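Local coordinates for protein putative enoyl-CoA hydratase/isomerase (Mycobacterium abscessus, PDB 4MI2) that probably isomerises a ring-epoxide CoA thioester of phenylacetate breakdown, as a member of the crotonase family that assembles as a trimer, at residues A126-A131 with L185-V190. Numbering follows the deposited sequence.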
loop_
_atom_site.group_PDB
_atom_site.type_symbol
_atom_site.label_atom_id
_atom_site.label_comp_id
_atom_site.label_asym_id
_atom_site.label_seq_id
_atom_site.Cartn_x
_atom_site.Cartn_y
_atom_site.Cartn_z
ATOM N N ALA B 126 5.365 -13.056 -9.893
ATOM C CA ALA B 126 6.277 -12.494 -10.898
ATOM C C ALA B 126 6.508 -11.017 -10.619
ATOM O O ALA B 126 5.760 -10.415 -9.856
ATOM C CB ALA B 126 5.727 -12.689 -12.305
ATOM N N ASP B 127 7.551 -10.447 -11.223
ATOM C CA ASP B 127 7.832 -9.011 -11.096
ATOM C C ASP B 127 7.023 -8.146 -12.075
ATOM O O ASP B 127 6.559 -7.065 -11.716
ATOM C CB ASP B 127 9.324 -8.751 -11.302
ATOM C CG ASP B 127 10.180 -9.507 -10.311
ATOM O OD1 ASP B 127 9.921 -9.343 -9.106
ATOM O OD2 ASP B 127 11.087 -10.279 -10.727
ATOM N N ILE B 128 6.874 -8.626 -13.306
ATOM C CA ILE B 128 6.217 -7.878 -14.384
ATOM C C ILE B 128 5.152 -8.782 -14.977
ATOM O O ILE B 128 5.419 -9.942 -15.287
ATOM C CB ILE B 128 7.209 -7.463 -15.508
ATOM C CG1 ILE B 128 8.444 -6.743 -14.942
ATOM C CG2 ILE B 128 6.524 -6.587 -16.563
ATOM C CD1 ILE B 128 8.169 -5.365 -14.375
ATOM N N ARG B 129 3.953 -8.241 -15.142
ATOM C CA ARG B 129 2.774 -9.003 -15.545
ATOM C C ARG B 129 2.187 -8.364 -16.795
ATOM O O ARG B 129 1.791 -7.201 -16.771
ATOM C CB ARG B 129 1.721 -8.998 -14.422
ATOM C CG ARG B 129 1.907 -10.079 -13.363
ATOM C CD ARG B 129 1.056 -9.818 -12.119
ATOM N NE ARG B 129 1.526 -8.625 -11.423
ATOM C CZ ARG B 129 2.568 -8.582 -10.603
ATOM N NH1 ARG B 129 3.248 -9.679 -10.302
ATOM N NH2 ARG B 129 2.922 -7.429 -10.071
ATOM N N ILE B 130 2.149 -9.131 -17.879
ATOM C CA ILE B 130 1.561 -8.686 -19.135
ATOM C C ILE B 130 0.285 -9.489 -19.403
ATOM O O ILE B 130 0.325 -10.711 -19.480
ATOM C CB ILE B 130 2.521 -8.908 -20.322
ATOM C CG1 ILE B 130 3.932 -8.365 -20.027
ATOM C CG2 ILE B 130 1.937 -8.304 -21.587
ATOM C CD1 ILE B 130 4.013 -6.858 -19.884
ATOM N N ALA B 131 -0.840 -8.801 -19.557
ATOM C CA ALA B 131 -2.117 -9.473 -19.739
ATOM C C ALA B 131 -2.677 -9.257 -21.134
ATOM O O ALA B 131 -2.537 -8.176 -21.715
ATOM C CB ALA B 131 -3.121 -8.991 -18.698
ATOM N N LEU B 185 -2.948 -4.512 -10.842
ATOM C CA LEU B 185 -2.753 -5.954 -10.780
ATOM C C LEU B 185 -1.829 -6.432 -11.900
ATOM O O LEU B 185 -1.142 -7.438 -11.746
ATOM C CB LEU B 185 -4.090 -6.685 -10.878
ATOM C CG LEU B 185 -4.034 -8.199 -10.605
ATOM C CD1 LEU B 185 -3.760 -8.473 -9.131
ATOM C CD2 LEU B 185 -5.318 -8.892 -11.029
ATOM N N VAL B 186 -1.840 -5.731 -13.030
ATOM C CA VAL B 186 -0.931 -6.023 -14.138
ATOM C C VAL B 186 -0.318 -4.717 -14.639
ATOM O O VAL B 186 -0.892 -3.644 -14.441
ATOM C CB VAL B 186 -1.643 -6.763 -15.302
ATOM C CG1 VAL B 186 -2.205 -8.093 -14.820
ATOM C CG2 VAL B 186 -2.744 -5.909 -15.928
ATOM N N HIS B 187 0.838 -4.810 -15.289
ATOM C CA HIS B 187 1.533 -3.618 -15.774
ATOM C C HIS B 187 1.037 -3.151 -17.134
ATOM O O HIS B 187 1.106 -1.972 -17.440
ATOM C CB HIS B 187 3.032 -3.869 -15.842
ATOM C CG HIS B 187 3.648 -4.125 -14.507
ATOM N ND1 HIS B 187 3.537 -5.336 -13.854
ATOM C CD2 HIS B 187 4.358 -3.318 -13.687
ATOM C CE1 HIS B 187 4.161 -5.267 -12.696
ATOM N NE2 HIS B 187 4.670 -4.055 -12.571
ATOM N N GLU B 188 0.541 -4.082 -17.941
ATOM C CA GLU B 188 0.230 -3.810 -19.341
ATOM C C GLU B 188 -0.857 -4.759 -19.826
ATOM O O GLU B 188 -0.883 -5.935 -19.455
ATOM C CB GLU B 188 1.495 -4.000 -20.194
ATOM C CG GLU B 188 1.387 -3.554 -21.652
ATOM C CD GLU B 188 1.801 -2.111 -21.884
ATOM O OE1 GLU B 188 1.748 -1.305 -20.922
ATOM O OE2 GLU B 188 2.186 -1.780 -23.031
ATOM N N VAL B 189 -1.755 -4.232 -20.646
ATOM C CA VAL B 189 -2.751 -5.034 -21.340
ATOM C C VAL B 189 -2.456 -4.929 -22.833
ATOM O O VAL B 189 -2.348 -3.833 -23.359
ATOM C CB VAL B 189 -4.190 -4.528 -21.089
ATOM C CG1 VAL B 189 -5.192 -5.332 -21.914
ATOM C CG2 VAL B 189 -4.540 -4.596 -19.607
ATOM N N VAL B 190 -2.319 -6.071 -23.500
ATOM C CA VAL B 190 -2.121 -6.104 -24.945
ATOM C C VAL B 190 -3.227 -6.934 -25.603
ATOM O O VAL B 190 -4.088 -7.500 -24.925
ATOM C CB VAL B 190 -0.716 -6.640 -25.313
ATOM C CG1 VAL B 190 0.359 -5.696 -24.791
ATOM C CG2 VAL B 190 -0.492 -8.051 -24.784
#
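The imidazole of H187 takes the methyl CD1 of I128 over one face, a CH-pi contact with 4.3 Å from CD1 to the ring centroid, while R129 O lies in plane at the ring's edge. The guanidinium of R129, its plane turned 37° from the imidazole, has L185 O and V186 CA at its edge; its NH2 approaches H187 CE1 obliquely at 3.6 Å. H187 grips the backbone of R129 twice: R129 N donates to ND1 over 3.2 Å, from 34° out of the ring plane, and H187 N donates to R129 O. With CG anti to its own carbonyl carbon (chi1 -64°), the ring swings back along 126-131, where CE1 comes within 3.2 Å of D127 O. NE2 donates to S163 O of the second subunit, so both ring nitrogens are held, which should limit the ring's rotation. The R129 chain bends at chi3, bringing NE to L185 O in a weak 2.9 Å bond and NH1 to A126 O in another weak one. Beyond H187 the pairing becomes regular and parallel: A131 N bonds to E188 O, and A131 O receives V190 N at 2.8 Å plus the CA-H of V189. I130 CD1 rests on E188 CB and I130 CG2 on V190 CG2; A131 CB meets V186 CG1 on the other face. Strand 188-190 is one of the two outermost strands of the six-stranded sheet within this chain, beside 128-132, whose other edge is bonded to strand 107-111. L185 packs on helix 152-160, and V186 and V189 on helix 177-183, with the second subunit's A167 against H187.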